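Local coordinates for protein beta-N-acetylhexosaminidase (Arthrobacter aurescens, PDB 3RCN) that probably hydrolyses terminal non-reducing N-acetyl-D-hexosamine residues from N-acetyl-beta-D-hexosaminides, as a glycoside hydrolase of family 20, at residues T289-Y294 / V348-L353; Q327-A332 / D338-L343. All blocks are in the same frame, centred on the assembly; numbering follows the deposited sequence.

Both contacts lie in the family 20 catalytic domain, on the same side of the chain's centre, and both use helix 342-357. Contact 1 sets helix 288-304 beside the middle of that helix. Contact 2 packs helix 326-335 against the residues that lead into it. Along the chain both its segments come between those of contact 1. Their centres are 16 Å apart and their nearest atoms about 5 Å apart, without touching. Contact 1 thus joins two helices of the alpha/beta barrel, whereas contact 2 holds a short excursion between strand 309-313 and helix 342-357 at the periphery. Both are remote from the predicted proton donor, Glu-316.

Contact 1 of 2, residues T289-Y294 / V348-L353; sequences TSLEFY and VGQLAL
Leu-291 reaches across to helix 342-357 with its two methyl groups set on the aliphatic base of Gln-350, the side chains crossing at about a right angle. CD1 and CD2 of Leu-291 lie 3.8 and 3.7 Å from Gln-350 CB, and the same CD1 also touches CG of the glutamine. With CG anti to the carbonyl carbon, CB and CG of Gln-350 lie against the leucine; the bend at chi2 (-61°) then directs only the amide, so the glutamine adds its hydrocarbon part to the contact.

Toward Leu-351 the approach is oblique: Leu-291 CD2 meets Leu-351 CD2 at 3.7 Å, methyl against methyl. The two branches of Leu-351 then span the CB of Tyr-294, with CD2 4.0 Å and CD1 4.1 Å from that carbon. The tyrosine takes part through this first carbon alone, because its ring leads away from 348-353, roughly across the axis of its own helix. There CD1 of Phe-293 stands above one ring face, displaced toward the rim, and Ser-290 O lies at the ring edge, in plane. No hydrogen bond crosses between the segments, and the contact is a row of apolar carbons, mostly buried.

The segment axes come within 10.5 Å of each other at a crossing angle of -34°, and the CA atoms of Leu-291 and Leu-351 are the nearest across the segments, 7.3 Å apart. Leu-291 also packs on Trp-346 and Phe-347, one turn earlier in helix 342-357. Phe-293 stacks with Tyr-189 and meets Tyr-257, while Tyr-294 rests on Val-246 and Leu-284. The two helices precede strands 309-313 and 361-364, which pair in parallel, and the contact thereby joins neighbouring helices in the outer layer of the alpha/beta barrel.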
loop_
_atom_site.group_PDB
_atom_site.type_symbol
_atom_site.label_atom_id
_atom_site.label_comp_id
_atom_site.label_asym_id
_atom_site.label_seq_id
_atom_site.Cartn_x
_atom_site.Cartn_y
_atom_site.Cartn_z
ATOM N N THR A 289 4.240 6.566 -39.904
ATOM C CA THR A 289 4.394 7.428 -38.739
ATOM C C THR A 289 3.980 6.738 -37.435
ATOM O O THR A 289 4.743 6.774 -36.477
ATOM C CB THR A 289 3.745 8.822 -38.928
ATOM O OG1 THR A 289 2.371 8.682 -39.305
ATOM C CG2 THR A 289 4.483 9.582 -40.016
ATOM N N SER A 290 2.813 6.089 -37.417
ATOM C CA SER A 290 2.411 5.241 -36.285
ATOM C C SER A 290 3.513 4.247 -35.975
ATOM O O SER A 290 3.932 4.104 -34.823
ATOM C CB SER A 290 1.157 4.430 -36.601
ATOM O OG SER A 290 0.157 5.231 -37.164
ATOM N N LEU A 291 3.964 3.544 -37.015
ATOM C CA LEU A 291 5.018 2.551 -36.867
ATOM C C LEU A 291 6.261 3.128 -36.209
ATOM O O LEU A 291 6.813 2.518 -35.292
ATOM C CB LEU A 291 5.384 1.938 -38.223
ATOM C CG LEU A 291 4.744 0.577 -38.464
ATOM C CD1 LEU A 291 5.186 0.006 -39.787
ATOM C CD2 LEU A 291 5.099 -0.360 -37.304
ATOM N N GLU A 292 6.705 4.294 -36.676
ATOM C CA GLU A 292 7.899 4.907 -36.116
ATOM C C GLU A 292 7.667 5.283 -34.641
ATOM O O GLU A 292 8.541 5.103 -33.784
ATOM C CB GLU A 292 8.317 6.137 -36.929
ATOM C CG GLU A 292 9.564 6.837 -36.382
ATOM C CD GLU A 292 9.532 8.352 -36.577
ATOM O OE1 GLU A 292 8.925 8.810 -37.574
ATOM O OE2 GLU A 292 10.112 9.079 -35.731
ATOM N N PHE A 293 6.476 5.802 -34.361
ATOM C CA PHE A 293 6.122 6.208 -33.018
ATOM C C PHE A 293 6.283 5.029 -32.070
ATOM O O PHE A 293 6.947 5.129 -31.039
ATOM C CB PHE A 293 4.682 6.712 -32.998
ATOM C CG PHE A 293 4.275 7.319 -31.694
ATOM C CD1 PHE A 293 3.750 6.528 -30.681
ATOM C CD2 PHE A 293 4.412 8.681 -31.476
ATOM C CE1 PHE A 293 3.373 7.086 -29.471
ATOM C CE2 PHE A 293 4.033 9.241 -30.269
ATOM C CZ PHE A 293 3.515 8.440 -29.267
ATOM N N TYR A 294 5.691 3.901 -32.438
ATOM C CA TYR A 294 5.660 2.758 -31.549
ATOM C C TYR A 294 6.965 1.970 -31.496
ATOM O O TYR A 294 7.172 1.199 -30.570
ATOM C CB TYR A 294 4.487 1.855 -31.889
ATOM C CG TYR A 294 3.205 2.353 -31.295
ATOM C CD1 TYR A 294 2.369 3.191 -32.014
ATOM C CD2 TYR A 294 2.838 2.008 -29.999
ATOM C CE1 TYR A 294 1.196 3.665 -31.470
ATOM C CE2 TYR A 294 1.663 2.479 -29.438
ATOM C CZ TYR A 294 0.848 3.307 -30.181
ATOM O OH TYR A 294 -0.322 3.777 -29.645
ATOM N N VAL A 348 1.164 -5.276 -36.520
ATOM C CA VAL A 348 1.693 -6.007 -35.388
ATOM C C VAL A 348 2.981 -6.742 -35.774
ATOM O O VAL A 348 3.935 -6.795 -34.992
ATOM C CB VAL A 348 0.625 -6.981 -34.847
ATOM C CG1 VAL A 348 1.207 -7.924 -33.822
ATOM C CG2 VAL A 348 -0.567 -6.196 -34.276
ATOM N N GLY A 349 3.009 -7.286 -36.990
ATOM C CA GLY A 349 4.169 -8.015 -37.482
ATOM C C GLY A 349 5.389 -7.129 -37.603
ATOM O O GLY A 349 6.480 -7.534 -37.219
ATOM N N GLN A 350 5.207 -5.920 -38.134
ATOM C CA GLN A 350 6.296 -4.945 -38.213
ATOM C C GLN A 350 6.858 -4.633 -36.827
ATOM O O GLN A 350 8.075 -4.579 -36.626
ATOM C CB GLN A 350 5.846 -3.648 -38.887
ATOM C CG GLN A 350 5.478 -3.775 -40.360
ATOM C CD GLN A 350 6.624 -4.255 -41.238
ATOM O OE1 GLN A 350 6.616 -5.400 -41.703
ATOM N NE2 GLN A 350 7.611 -3.384 -41.479
ATOM N N LEU A 351 5.974 -4.430 -35.861
ATOM C CA LEU A 351 6.445 -4.224 -34.503
ATOM C C LEU A 351 7.100 -5.489 -33.943
ATOM O O LEU A 351 8.149 -5.413 -33.301
ATOM C CB LEU A 351 5.318 -3.720 -33.613
ATOM C CG LEU A 351 4.832 -2.314 -33.979
ATOM C CD1 LEU A 351 3.652 -1.939 -33.114
ATOM C CD2 LEU A 351 5.960 -1.279 -33.875
ATOM N N ALA A 352 6.502 -6.649 -34.207
ATOM C CA ALA A 352 7.106 -7.915 -33.777
ATOM C C ALA A 352 8.519 -8.068 -34.327
ATOM O O ALA A 352 9.409 -8.588 -33.643
ATOM C CB ALA A 352 6.240 -9.111 -34.169
ATOM N N LEU A 353 8.713 -7.609 -35.563
ATOM C CA LEU A 353 10.024 -7.621 -36.205
ATOM C C LEU A 353 10.985 -6.703 -35.442
ATOM O O LEU A 353 12.150 -7.037 -35.245
ATOM C CB LEU A 353 9.908 -7.152 -37.660
ATOM C CG LEU A 353 10.240 -8.116 -38.800
ATOM C CD1 LEU A 353 9.763 -9.523 -38.501
ATOM C CD2 LEU A 353 9.631 -7.614 -40.105
#

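Contact 2 of 2, residues Q327-A332 / D338-L343; sequences QAQAKA and DDVSGL. With SO4 (sulfate ion), chain C; SO4 (sulfate ion), chain D.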
loop_
_atom_site.group_PDB
_atom_site.type_symbol
_atom_site.label_atom_id
_atom_site.label_comp_id
_atom_site.label_asym_id
_atom_site.label_seq_id
_atom_site.Cartn_x
_atom_site.Cartn_y
_atom_site.Cartn_z
ATOM N N GLN A 327 -6.758 6.586 -46.443
ATOM C CA GLN A 327 -5.349 6.282 -46.169
ATOM C C GLN A 327 -5.111 4.788 -46.013
ATOM O O GLN A 327 -4.093 4.259 -46.446
ATOM C CB GLN A 327 -4.866 7.006 -44.907
ATOM C CG GLN A 327 -3.394 6.764 -44.552
ATOM C CD GLN A 327 -3.148 5.484 -43.753
ATOM O OE1 GLN A 327 -4.069 4.910 -43.162
ATOM N NE2 GLN A 327 -1.893 5.024 -43.744
ATOM N N ALA A 328 -6.047 4.117 -45.360
ATOM C CA ALA A 328 -5.925 2.698 -45.105
ATOM C C ALA A 328 -6.017 1.941 -46.434
ATOM O O ALA A 328 -5.240 1.025 -46.706
ATOM C CB ALA A 328 -7.018 2.254 -44.133
ATOM N N GLN A 329 -6.975 2.344 -47.263
ATOM C CA GLN A 329 -7.133 1.777 -48.593
ATOM C C GLN A 329 -5.849 1.922 -49.397
ATOM O O GLN A 329 -5.323 0.939 -49.906
ATOM C CB GLN A 329 -8.301 2.446 -49.307
ATOM C CG GLN A 329 -9.632 2.250 -48.585
ATOM C CD GLN A 329 -10.100 0.792 -48.581
ATOM O OE1 GLN A 329 -9.505 -0.069 -49.235
ATOM N NE2 GLN A 329 -11.176 0.518 -47.847
ATOM N N ALA A 330 -5.337 3.145 -49.493
ATOM C CA ALA A 330 -4.066 3.390 -50.169
ATOM C C ALA A 330 -2.960 2.455 -49.659
ATOM O O ALA A 330 -2.240 1.843 -50.452
ATOM C CB ALA A 330 -3.642 4.857 -50.018
ATOM N N LYS A 331 -2.843 2.339 -48.340
ATOM C CA LYS A 331 -1.800 1.520 -47.711
ATOM C C LYS A 331 -1.879 0.037 -48.074
ATOM O O LYS A 331 -0.868 -0.609 -48.337
ATOM C CB LYS A 331 -1.849 1.664 -46.183
ATOM C CG LYS A 331 -0.595 1.154 -45.516
ATOM C CD LYS A 331 0.589 1.966 -45.988
ATOM C CE LYS A 331 1.885 1.463 -45.416
ATOM N NZ LYS A 331 2.987 2.306 -45.933
ATOM N N ALA A 332 -3.092 -0.492 -48.072
ATOM C CA ALA A 332 -3.321 -1.877 -48.427
ATOM C C ALA A 332 -2.935 -2.156 -49.900
ATOM O O ALA A 332 -2.475 -3.254 -50.239
ATOM C CB ALA A 332 -4.786 -2.240 -48.149
ATOM N N ASP A 338 -4.996 -8.148 -49.540
ATOM C CA ASP A 338 -6.294 -8.456 -50.143
ATOM C C ASP A 338 -7.318 -7.406 -49.737
ATOM O O ASP A 338 -8.056 -6.869 -50.569
ATOM C CB ASP A 338 -6.778 -9.851 -49.742
ATOM C CG ASP A 338 -6.128 -10.960 -50.559
ATOM O OD1 ASP A 338 -5.761 -10.722 -51.736
ATOM O OD2 ASP A 338 -5.992 -12.081 -50.018
ATOM N N ASP A 339 -7.367 -7.118 -48.443
ATOM C CA ASP A 339 -8.253 -6.076 -47.967
ATOM C C ASP A 339 -7.670 -5.300 -46.796
ATOM O O ASP A 339 -6.598 -5.614 -46.269
ATOM C CB ASP A 339 -9.625 -6.642 -47.588
ATOM C CG ASP A 339 -9.572 -7.537 -46.365
ATOM O OD1 ASP A 339 -8.477 -7.702 -45.783
ATOM O OD2 ASP A 339 -10.634 -8.068 -45.975
ATOM N N VAL A 340 -8.432 -4.306 -46.378
ATOM C CA VAL A 340 -7.976 -3.320 -45.429
ATOM C C VAL A 340 -7.747 -3.974 -44.065
ATOM O O VAL A 340 -6.972 -3.479 -43.256
ATOM C CB VAL A 340 -8.985 -2.145 -45.384
ATOM C CG1 VAL A 340 -9.932 -2.271 -44.202
ATOM C CG2 VAL A 340 -8.261 -0.807 -45.426
ATOM N N SER A 341 -8.385 -5.120 -43.844
ATOM C CA SER A 341 -8.251 -5.843 -42.589
ATOM C C SER A 341 -6.901 -6.560 -42.425
ATOM O O SER A 341 -6.585 -7.082 -41.357
ATOM C CB SER A 341 -9.390 -6.853 -42.457
ATOM O OG SER A 341 -9.088 -8.040 -43.165
ATOM N N GLY A 342 -6.105 -6.598 -43.481
ATOM C CA GLY A 342 -4.815 -7.261 -43.416
ATOM C C GLY A 342 -3.783 -6.363 -42.773
ATOM O O GLY A 342 -2.704 -6.807 -42.401
ATOM N N LEU A 343 -4.124 -5.088 -42.644
ATOM C CA LEU A 343 -3.230 -4.101 -42.066
ATOM C C LEU A 343 -2.970 -4.414 -40.586
ATOM O O LEU A 343 -1.917 -4.086 -40.023
ATOM C CB LEU A 343 -3.863 -2.718 -42.197
ATOM C CG LEU A 343 -3.852 -2.035 -43.554
ATOM C CD1 LEU A 343 -4.840 -0.882 -43.558
ATOM C CD2 LEU A 343 -2.450 -1.551 -43.868
HETATM S S SO4 C . 2.010 5.830 -45.150
HETATM O O1 SO4 C . 2.338 7.168 -44.647
HETATM O O2 SO4 C . 2.385 4.824 -44.161
HETATM O O3 SO4 C . 0.575 5.727 -45.414
HETATM O O4 SO4 C . 2.756 5.589 -46.382
HETATM S S SO4 D . -12.675 -3.262 -47.674
HETATM O O1 SO4 D . -13.202 -1.899 -47.609
HETATM O O2 SO4 D . -12.974 -3.984 -46.439
HETATM O O3 SO4 D . -13.307 -3.962 -48.789
HETATM O O4 SO4 D . -11.225 -3.224 -47.863
#
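A short connection between two helices of the catalytic domain, 326-335 and 342-357, is packed here: Val-340 and Leu-343, at the entry to helix 342-357, lie on Ala-328, Lys-331 and Ala-332 of helix 326-335. Val-340 CG2 sits 3.5 Å from Ala-328 CB, while its side chain crosses that of Gln-329 at about a right angle. Leu-343 divides its branches, CD1 resting by the CB and carbonyl oxygen of Ala-328 and CD2 lying 3.7 Å from Lys-331 CG. Lys-331 starts out trans to its own nitrogen (chi1 -165°), crosses Leu-343 at a slant with CB and CG against CD2, and bends at chi2, sending its ammonium group away to salt bridges with Glu-334 and Glu-288. NZ also binds one sulfate, 3.1 Å to its O2, an ion that Gln-327 NE2 holds through O3. Cutting this lysine back to an alanine is likely to leave Glu-334, Glu-288 and the sulfate without their common cation and to thin the cover over Leu-343 CD2.

Beside Val-340, Gln-329 NE2 donates to O1 of the second sulfate at 3.2 Å and to the carbonyl of Gln-323, and Val-340 N adds a weak bond to O4. Both ions probably come from the crystallisation liquor. Asp-339 OD1 accepts from Ser-341 OG at 2.7 Å, on the syn side but 30° out of the carboxylate plane, and more weakly from Ser-341 N. That capping bond joins the type I turn from Asp-339 to Gly-342 in a capped turn of the kind that starts a helix, here helix 342-357 after the short link from helix 326-335.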